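Local coordinates for protein probable UbiX-like flavin prenyltransferase (Escherichia coli, PDB 1SBZ) that probably transfers a dimethylallyl group to reduced FMN, making the prenylated flavin cofactor used by a partner phenolic acid decarboxylase, at residues Ala13-Ala18 / Asp160-Val165; Val118-Glu123 / Val145-Ala150. All blocks are in the same frame, centred on the assembly; numbering follows the deposited sequence.

Contact 1: Ala13-Ala18 / Asp160-Val165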
ATOM      1  N   ALA D  13      37.344  -0.683   2.157  1.00 18.46           N
ATOM      2  CA  ALA D  13      38.048   0.496   2.679  1.00 18.42           C
ATOM      3  C   ALA D  13      38.957   1.179   1.640  1.00 18.76           C
ATOM      4  O   ALA D  13      39.078   2.407   1.664  1.00 19.14           O
ATOM      5  CB  ALA D  13      38.828   0.157   3.947  1.00 18.34           C
ATOM      6  N   PRO D  14      39.593   0.418   0.737  1.00 18.97           N
ATOM      7  CA  PRO D  14      40.371   1.018  -0.354  1.00 19.23           C
ATOM      8  C   PRO D  14      39.586   2.014  -1.210  1.00 19.67           C
ATOM      9  O   PRO D  14      40.182   2.951  -1.740  1.00 19.54           O
ATOM     10  CB  PRO D  14      40.776  -0.194  -1.200  1.00 19.33           C
ATOM     11  CG  PRO D  14      40.837  -1.302  -0.229  1.00 18.54           C
ATOM     12  CD  PRO D  14      39.693  -1.055   0.707  1.00 18.96           C
ATOM     13  N   LEU D  15      38.273   1.805  -1.338  1.00 20.05           N
ATOM     14  CA  LEU D  15      37.376   2.744  -2.029  1.00 20.20           C
ATOM     15  C   LEU D  15      37.328   4.091  -1.311  1.00 20.56           C
ATOM     16  O   LEU D  15      37.372   5.139  -1.949  1.00 20.43           O
ATOM     17  CB  LEU D  15      35.955   2.171  -2.131  1.00 20.06           C
ATOM     18  CG  LEU D  15      35.740   0.861  -2.894  1.00 20.75           C
ATOM     19  CD1 LEU D  15      34.438   0.193  -2.475  1.00 20.74           C
ATOM     20  CD2 LEU D  15      35.777   1.103  -4.410  1.00 21.21           C
ATOM     21  N   GLY D  16      37.225   4.054   0.020  1.00 21.25           N
ATOM     22  CA  GLY D  16      37.184   5.273   0.831  1.00 21.32           C
ATOM     23  C   GLY D  16      38.487   6.047   0.780  1.00 22.12           C
ATOM     24  O   GLY D  16      38.491   7.266   0.570  1.00 22.41           O
ATOM     25  N   VAL D  17      39.595   5.340   0.973  1.00 22.37           N
ATOM     26  CA  VAL D  17      40.932   5.946   0.923  1.00 22.81           C
ATOM     27  C   VAL D  17      41.206   6.603  -0.432  1.00 23.30           C
ATOM     28  O   VAL D  17      41.710   7.725  -0.485  1.00 23.14           O
ATOM     29  CB  VAL D  17      42.046   4.921   1.253  1.00 22.73           C
ATOM     30  CG1 VAL D  17      43.432   5.586   1.230  1.00 22.81           C
ATOM     31  CG2 VAL D  17      41.789   4.271   2.606  1.00 22.31           C
ATOM     32  N   ALA D  18      40.852   5.909  -1.517  1.00 23.57           N
ATOM     33  CA  ALA D  18      41.064   6.429  -2.861  1.00 24.19           C
ATOM     34  C   ALA D  18      40.225   7.678  -3.146  1.00 24.64           C
ATOM     35  O   ALA D  18      40.708   8.618  -3.775  1.00 24.72           O
ATOM     36  CB  ALA D  18      40.796   5.359  -3.897  1.00 24.16           C
ATOM     37  N   ASP D 160      42.539  -0.324 -10.857  1.00 27.48           N
ATOM     38  CA  ASP D 160      41.726   0.039 -12.025  1.00 27.00           C
ATOM     39  C   ASP D 160      40.238   0.119 -11.675  1.00 26.56           C
ATOM     40  O   ASP D 160      39.558   1.076 -12.045  1.00 26.20           O
ATOM     41  CB  ASP D 160      41.902  -0.971 -13.164  1.00 27.03           C
ATOM     42  CG  ASP D 160      43.219  -0.811 -13.921  1.00 27.09           C
ATOM     43  OD1 ASP D 160      43.798   0.291 -13.921  1.00 24.54           O
ATOM     44  OD2 ASP D 160      43.727  -1.755 -14.572  1.00 27.61           O
ATOM     45  N   ILE D 161      39.751  -0.896 -10.966  1.00 26.20           N
ATOM     46  CA  ILE D 161      38.349  -0.972 -10.567  1.00 25.88           C
ATOM     47  C   ILE D 161      38.008   0.082  -9.508  1.00 25.82           C
ATOM     48  O   ILE D 161      36.989   0.764  -9.619  1.00 25.42           O
ATOM     49  CB  ILE D 161      37.996  -2.409 -10.100  1.00 26.09           C
ATOM     50  CG1 ILE D 161      38.051  -3.369 -11.294  1.00 25.90           C
ATOM     51  CG2 ILE D 161      36.612  -2.456  -9.430  1.00 25.29           C
ATOM     52  CD1 ILE D 161      37.971  -4.827 -10.912  1.00 27.50           C
ATOM     53  N   VAL D 162      38.871   0.224  -8.503  1.00 25.58           N
ATOM     54  CA  VAL D 162      38.671   1.212  -7.439  1.00 25.61           C
ATOM     55  C   VAL D 162      38.539   2.627  -8.012  1.00 25.86           C
ATOM     56  O   VAL D 162      37.618   3.364  -7.655  1.00 25.38           O
ATOM     57  CB  VAL D 162      39.803   1.152  -6.382  1.00 25.55           C
ATOM     58  CG1 VAL D 162      39.731   2.340  -5.421  1.00 25.06           C
ATOM     59  CG2 VAL D 162      39.747  -0.156  -5.605  1.00 25.92           C
ATOM     60  N   HIS D 163      39.446   2.990  -8.915  1.00 26.29           N
ATOM     61  CA  HIS D 163      39.480   4.340  -9.470  1.00 27.01           C
ATOM     62  C   HIS D 163      38.294   4.654 -10.365  1.00 26.68           C
ATOM     63  O   HIS D 163      37.850   5.802 -10.432  1.00 26.52           O
ATOM     64  CB  HIS D 163      40.808   4.611 -10.180  1.00 27.59           C
ATOM     65  CG  HIS D 163      41.945   4.820  -9.230  1.00 30.15           C
ATOM     66  ND1 HIS D 163      42.109   5.988  -8.516  1.00 32.89           N
ATOM     67  CD2 HIS D 163      42.951   3.998  -8.844  1.00 32.06           C
ATOM     68  CE1 HIS D 163      43.176   5.880  -7.741  1.00 33.61           C
ATOM     69  NE2 HIS D 163      43.703   4.682  -7.920  1.00 32.89           N
ATOM     70  N   HIS D 164      37.782   3.633 -11.043  1.00 26.39           N
ATOM     71  CA  HIS D 164      36.599   3.800 -11.862  1.00 26.14           C
ATOM     72  C   HIS D 164      35.373   4.043 -10.986  1.00 25.77           C
ATOM     73  O   HIS D 164      34.554   4.900 -11.295  1.00 25.26           O
ATOM     74  CB  HIS D 164      36.382   2.587 -12.763  1.00 26.52           C
ATOM     75  CG  HIS D 164      35.255   2.762 -13.730  1.00 27.71           C
ATOM     76  ND1 HIS D 164      35.379   3.494 -14.891  1.00 28.46           N
ATOM     77  CD2 HIS D 164      33.973   2.328 -13.694  1.00 29.46           C
ATOM     78  CE1 HIS D 164      34.226   3.489 -15.537  1.00 29.83           C
ATOM     79  NE2 HIS D 164      33.356   2.787 -14.833  1.00 29.92           N
ATOM     80  N   VAL D 165      35.255   3.277  -9.901  1.00 25.30           N
ATOM     81  CA  VAL D 165      34.162   3.443  -8.946  1.00 24.76           C
ATOM     82  C   VAL D 165      34.212   4.848  -8.363  1.00 24.53           C
ATOM     83  O   VAL D 165      33.212   5.558  -8.370  1.00 24.65           O
ATOM     84  CB  VAL D 165      34.207   2.377  -7.810  1.00 24.72           C
ATOM     85  CG1 VAL D 165      33.211   2.705  -6.711  1.00 24.26           C
ATOM     86  CG2 VAL D 165      33.942   0.977  -8.368  1.00 24.12           C
TER

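Contact 2: Val118-Glu123 / Val145-Ala150. With FMN (flavin mononucleotide), chain H.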
ATOM      1  N   VAL D 118      25.018  10.633  -0.960  1.00 18.21           N
ATOM      2  CA  VAL D 118      25.458   9.592  -1.887  1.00 18.31           C
ATOM      3  C   VAL D 118      25.975   8.403  -1.085  1.00 18.11           C
ATOM      4  O   VAL D 118      26.933   8.527  -0.329  1.00 18.26           O
ATOM      5  CB  VAL D 118      26.560  10.095  -2.859  1.00 18.39           C
ATOM      6  CG1 VAL D 118      27.053   8.963  -3.773  1.00 19.05           C
ATOM      7  CG2 VAL D 118      26.058  11.265  -3.684  1.00 19.21           C
ATOM      8  N   LEU D 119      25.334   7.254  -1.247  1.00 17.52           N
ATOM      9  CA  LEU D 119      25.748   6.051  -0.527  1.00 17.25           C
ATOM     10  C   LEU D 119      26.466   5.104  -1.462  1.00 17.07           C
ATOM     11  O   LEU D 119      26.102   4.985  -2.632  1.00 17.43           O
ATOM     12  CB  LEU D 119      24.520   5.358   0.061  1.00 17.19           C
ATOM     13  CG  LEU D 119      24.025   5.640   1.483  1.00 18.43           C
ATOM     14  CD1 LEU D 119      24.524   6.946   2.111  1.00 17.80           C
ATOM     15  CD2 LEU D 119      22.496   5.512   1.568  1.00 17.62           C
ATOM     16  N   VAL D 120      27.477   4.413  -0.945  1.00 16.55           N
ATOM     17  CA  VAL D 120      28.198   3.405  -1.710  1.00 16.08           C
ATOM     18  C   VAL D 120      27.953   2.076  -0.984  1.00 15.82           C
ATOM     19  O   VAL D 120      28.816   1.587  -0.253  1.00 15.98           O
ATOM     20  CB  VAL D 120      29.726   3.764  -1.835  1.00 16.14           C
ATOM     21  CG1 VAL D 120      30.508   2.673  -2.562  1.00 15.97           C
ATOM     22  CG2 VAL D 120      29.906   5.115  -2.550  1.00 16.22           C
ATOM     23  N   PRO D 121      26.757   1.507  -1.155  1.00 15.63           N
ATOM     24  CA  PRO D 121      26.374   0.328  -0.389  1.00 15.43           C
ATOM     25  C   PRO D 121      27.152  -0.883  -0.872  1.00 15.48           C
ATOM     26  O   PRO D 121      27.269  -1.088  -2.084  1.00 15.55           O
ATOM     27  CB  PRO D 121      24.887   0.177  -0.720  1.00 15.20           C
ATOM     28  CG  PRO D 121      24.768   0.729  -2.101  1.00 15.12           C
ATOM     29  CD  PRO D 121      25.700   1.905  -2.110  1.00 15.20           C
ATOM     30  N   ARG D 122      27.686  -1.670   0.061  1.00 15.43           N
ATOM     31  CA  ARG D 122      28.425  -2.879  -0.296  1.00 15.57           C
ATOM     32  C   ARG D 122      28.040  -4.060   0.592  1.00 16.04           C
ATOM     33  O   ARG D 122      28.233  -4.040   1.810  1.00 15.40           O
ATOM     34  CB  ARG D 122      29.949  -2.643  -0.283  1.00 15.51           C
ATOM     35  CG  ARG D 122      30.778  -3.733  -0.972  1.00 15.21           C
ATOM     36  CD  ARG D 122      31.043  -4.966  -0.084  1.00 14.32           C
ATOM     37  NE  ARG D 122      31.418  -6.150  -0.861  1.00 13.75           N
ATOM     38  CZ  ARG D 122      31.185  -7.400  -0.478  1.00 14.27           C
ATOM     39  NH1 ARG D 122      30.565  -7.642   0.675  1.00 13.57           N
ATOM     40  NH2 ARG D 122      31.564  -8.411  -1.257  1.00 13.88           N
ATOM     41  N   GLU D 123      27.481  -5.076  -0.060  1.00 16.46           N
ATOM     42  CA  GLU D 123      27.102  -6.341   0.546  1.00 17.75           C
ATOM     43  C   GLU D 123      26.726  -7.293  -0.590  1.00 18.62           C
ATOM     44  O   GLU D 123      26.225  -6.855  -1.621  1.00 19.14           O
ATOM     45  CB  GLU D 123      25.918  -6.164   1.510  1.00 17.30           C
ATOM     46  CG  GLU D 123      25.554  -7.405   2.318  1.00 17.08           C
ATOM     47  CD  GLU D 123      26.754  -8.072   2.986  1.00 17.28           C
ATOM     48  OE1 GLU D 123      27.584  -8.688   2.282  1.00 16.01           O
ATOM     49  OE2 GLU D 123      26.852  -8.004   4.220  1.00 18.56           O
ATOM     50  N   VAL D 145      25.134   4.173  -5.082  1.00 16.68           N
ATOM     51  CA  VAL D 145      26.263   3.906  -5.978  1.00 16.41           C
ATOM     52  C   VAL D 145      27.114   2.733  -5.469  1.00 16.53           C
ATOM     53  O   VAL D 145      28.228   2.932  -4.985  1.00 16.43           O
ATOM     54  CB  VAL D 145      27.123   5.181  -6.233  1.00 16.46           C
ATOM     55  CG1 VAL D 145      27.865   5.069  -7.550  1.00 16.66           C
ATOM     56  CG2 VAL D 145      26.260   6.443  -6.264  1.00 15.50           C
ATOM     57  N   PRO D 146      26.599   1.505  -5.610  1.00 16.72           N
ATOM     58  CA  PRO D 146      27.331   0.319  -5.189  1.00 16.63           C
ATOM     59  C   PRO D 146      28.584   0.181  -6.050  1.00 17.13           C
ATOM     60  O   PRO D 146      28.550   0.586  -7.216  1.00 16.99           O
ATOM     61  CB  PRO D 146      26.351  -0.819  -5.488  1.00 16.43           C
ATOM     62  CG  PRO D 146      25.525  -0.307  -6.610  1.00 16.10           C
ATOM     63  CD  PRO D 146      25.314   1.150  -6.240  1.00 16.42           C
ATOM     64  N   PRO D 147      29.672  -0.346  -5.486  1.00 17.19           N
ATOM     65  CA  PRO D 147      30.938  -0.464  -6.203  1.00 18.11           C
ATOM     66  C   PRO D 147      30.980  -1.612  -7.216  1.00 18.60           C
ATOM     67  O   PRO D 147      31.781  -2.523  -7.071  1.00 19.79           O
ATOM     68  CB  PRO D 147      31.950  -0.713  -5.076  1.00 17.84           C
ATOM     69  CG  PRO D 147      31.166  -1.382  -3.996  1.00 17.46           C
ATOM     70  CD  PRO D 147      29.779  -0.844  -4.103  1.00 17.52           C
HETATM   71  N   MSE D 148      30.154  -1.538  -8.251  1.00 19.08           N
HETATM   72  CA  MSE D 148      30.081  -2.568  -9.288  1.00 19.58           C
HETATM   73  C   MSE D 148      31.156  -2.370 -10.365  1.00 19.50           C
HETATM   74  O   MSE D 148      31.166  -1.336 -11.025  1.00 18.90           O
HETATM   75  CB  MSE D 148      28.714  -2.498  -9.971  1.00 19.95           C
HETATM   76  CG  MSE D 148      27.538  -2.474  -9.019  1.00 21.22           C
HETATM   77 SE   MSE D 148      26.609  -4.144  -9.131  1.00 26.14          SE
HETATM   78  CE  MSE D 148      24.826  -3.582  -8.373  1.00 21.33           C
ATOM     79  N   PRO D 149      32.037  -3.358 -10.554  1.00 19.49           N
ATOM     80  CA  PRO D 149      33.085  -3.273 -11.572  1.00 19.63           C
ATOM     81  C   PRO D 149      32.581  -3.134 -13.005  1.00 19.70           C
ATOM     82  O   PRO D 149      31.553  -3.712 -13.370  1.00 19.03           O
ATOM     83  CB  PRO D 149      33.863  -4.582 -11.395  1.00 19.60           C
ATOM     84  CG  PRO D 149      32.956  -5.477 -10.691  1.00 19.99           C
ATOM     85  CD  PRO D 149      32.135  -4.610  -9.780  1.00 19.32           C
ATOM     86  N   ALA D 150      33.297  -2.323 -13.779  1.00 20.20           N
ATOM     87  CA  ALA D 150      33.080  -2.170 -15.208  1.00 20.77           C
ATOM     88  C   ALA D 150      34.220  -2.892 -15.923  1.00 21.38           C
ATOM     89  O   ALA D 150      35.369  -2.832 -15.481  1.00 21.67           O
ATOM     90  CB  ALA D 150      33.064  -0.703 -15.584  1.00 20.40           C
TER
HETATM   91  N1  FMN H1404      28.871  -5.433   6.643  1.00 19.94           N
HETATM   92  C2  FMN H1404      28.190  -5.179   5.475  1.00 19.80           C
HETATM   93  O2  FMN H1404      27.045  -4.750   5.560  1.00 19.54           O
HETATM   94  N3  FMN H1404      28.789  -5.410   4.252  1.00 19.41           N
HETATM   95  C4  FMN H1404      30.091  -5.895   4.203  1.00 20.13           C
HETATM   96  O4  FMN H1404      30.697  -5.852   3.128  1.00 19.17           O
HETATM   97  C4A FMN H1404      30.785  -6.151   5.400  1.00 20.00           C
HETATM   98  N5  FMN H1404      32.085  -6.631   5.397  1.00 19.99           N
HETATM   99  C5A FMN H1404      32.752  -6.869   6.595  1.00 19.59           C
HETATM  100  C6  FMN H1404      34.065  -7.349   6.586  1.00 20.25           C
HETATM  101  C7  FMN H1404      34.746  -7.588   7.790  1.00 20.58           C
HETATM  102  C7M FMN H1404      36.245  -7.735   7.741  1.00 22.80           C
HETATM  103  C8  FMN H1404      34.102  -7.346   9.010  1.00 20.26           C
HETATM  104  C8M FMN H1404      34.862  -7.337  10.314  1.00 21.90           C
HETATM  105  C9  FMN H1404      32.796  -6.869   9.011  1.00 19.80           C
HETATM  106  C9A FMN H1404      32.117  -6.625   7.811  1.00 19.77           C
HETATM  107  N10 FMN H1404      30.808  -6.151   7.824  1.00 19.67           N
HETATM  108  C10 FMN H1404      30.155  -5.919   6.624  1.00 19.64           C
HETATM  109  C1' FMN H1404      30.025  -6.146   9.110  1.00 19.09           C
HETATM  110  C2' FMN H1404      29.974  -4.728   9.673  1.00 19.54           C
HETATM  111  O2' FMN H1404      31.290  -4.249   9.852  1.00 20.58           O
HETATM  112  C3' FMN H1404      29.164  -4.648  10.972  1.00 19.64           C
HETATM  113  O3' FMN H1404      27.784  -4.818  10.680  1.00 19.41           O
HETATM  114  C4' FMN H1404      29.386  -3.347  11.754  1.00 18.98           C
HETATM  115  O4' FMN H1404      28.504  -3.264  12.858  1.00 19.54           O
HETATM  116  C5' FMN H1404      29.187  -2.100  10.900  1.00 19.18           C
HETATM  117  O5' FMN H1404      29.182  -0.948  11.726  1.00 19.00           O
HETATM  118  P   FMN H1404      29.415   0.492  11.041  1.00 19.44           P
HETATM  119  O1P FMN H1404      30.865   0.554  10.604  1.00 20.50           O
HETATM  120  O2P FMN H1404      29.093   1.530  12.073  1.00 18.37           O
HETATM  121  O3P FMN H1404      28.496   0.627   9.843  1.00 18.94           O

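Contact 1: Ala13-Ala18 / Asp160-Val165
Two helices of a Rossmann-like flavoprotein fold, a parallel sheet flanked by helices, pack here through small aliphatic side chains: the start of helix 13-24, which follows the first strand, 2-7, meets helix 158-170, the last helix modelled. P14, L15 and A18 face V162 and V165 across a buried, apolar interface. The local axes come within 9.4 Å of each other and cross at -58°; the CA atoms of L15 and V162 are the nearest across the pair, 5.8 Å apart.

V162 is the central residue on its helix. Its CG1 is held anti to the backbone N (chi1 170°), which carries this methyl out from its own helix to lie against P14, L15 and A18. CG1 of V162 also lies 3.8 Å from the backbone O of P14, an oxygen already engaged by the helical bond from A18 N. Alanine suits the facing position because its single methyl meets the valine without forcing the helices apart. One turn further along helix 158-170, V165 meets the longer arm of L15. The leucine CG stands beside its backbone N (chi1 -61°), and the branch beyond it spans toward the second helix; the two side chains cross at a slant, with CD2 of L15 3.8 Å from CG1 of V165.

P14 fits the first turn of a helix, where its missing N-H costs little. The region is also closed by another copy of the protein: F151 of a second subunit packs on both P14 and V162, and I161 meets I161 of that subunit, so the helix pair borders a subunit interface. Between the two helices the shortest approach is methyl to methyl, A18 CB to V162 CG1, at 3.5 Å.

Contact 2: Val118-Glu123 / Val145-Ala150
At the C-terminal end of sheet strand 116-121, beside the FMN pocket, V120, P121 and R122 pack against V145, P146 and P147 of the proline-rich loop after edge strand 143-144. The parallel pairing closes with V145 N donating to L119 O at 2.8 Å, nearly in line with the carbonyl. Beyond it the partners are mostly apolar: CG1 of V118 meets CG2 of V145 at 3.6 Å, while V120 CG1 packs 3.9 Å from CD of P147. Prolines suit a loop leaving the sheet because they stiffen the chain and offer no N-H for further pairing. The buried V145 O and P121 O lack hydrogen-bond partners; C-H contacts compensate modestly, from V120 CA to V145 O at 3.3 Å and from P146 CA to P121 O at 3.4 Å.

R122 CG lies 3.8 Å from CG of P147, the side chains crossing at about a right angle. The bend at chi2 (-82°) turns the arginine past the proline, bringing NH1 to donate to FMN O4 at 3.0 Å near the guanidinium plane, while R122 O accepts from FMN N3. NE and NH2 bond to P149 O and M148 O of a second subunit. One arginine thus bridges flavin and neighbouring subunit, consistent with assembly helping to position it.

Overall arrangement
Contact 1 and contact 2 lie side by side, their centres about 10 Å apart, within one flavoprotein domain. Along the chain contact 2 is nested inside the span closed by contact 1: helix 13-24 comes first, then strand 116-121, the loop after strand 143-144, and finally helix 158-170. That loop leads into helix 158-170 and joins the two contacts physically, with P147 touching both L15 and V165, P149 meeting I161, and A150 resting on H164. Both contacts also border the second subunit. The FMN-binding end of the sheet, helices 13-24 and 158-170 and a dodecamer interface thus form one continuous packed region.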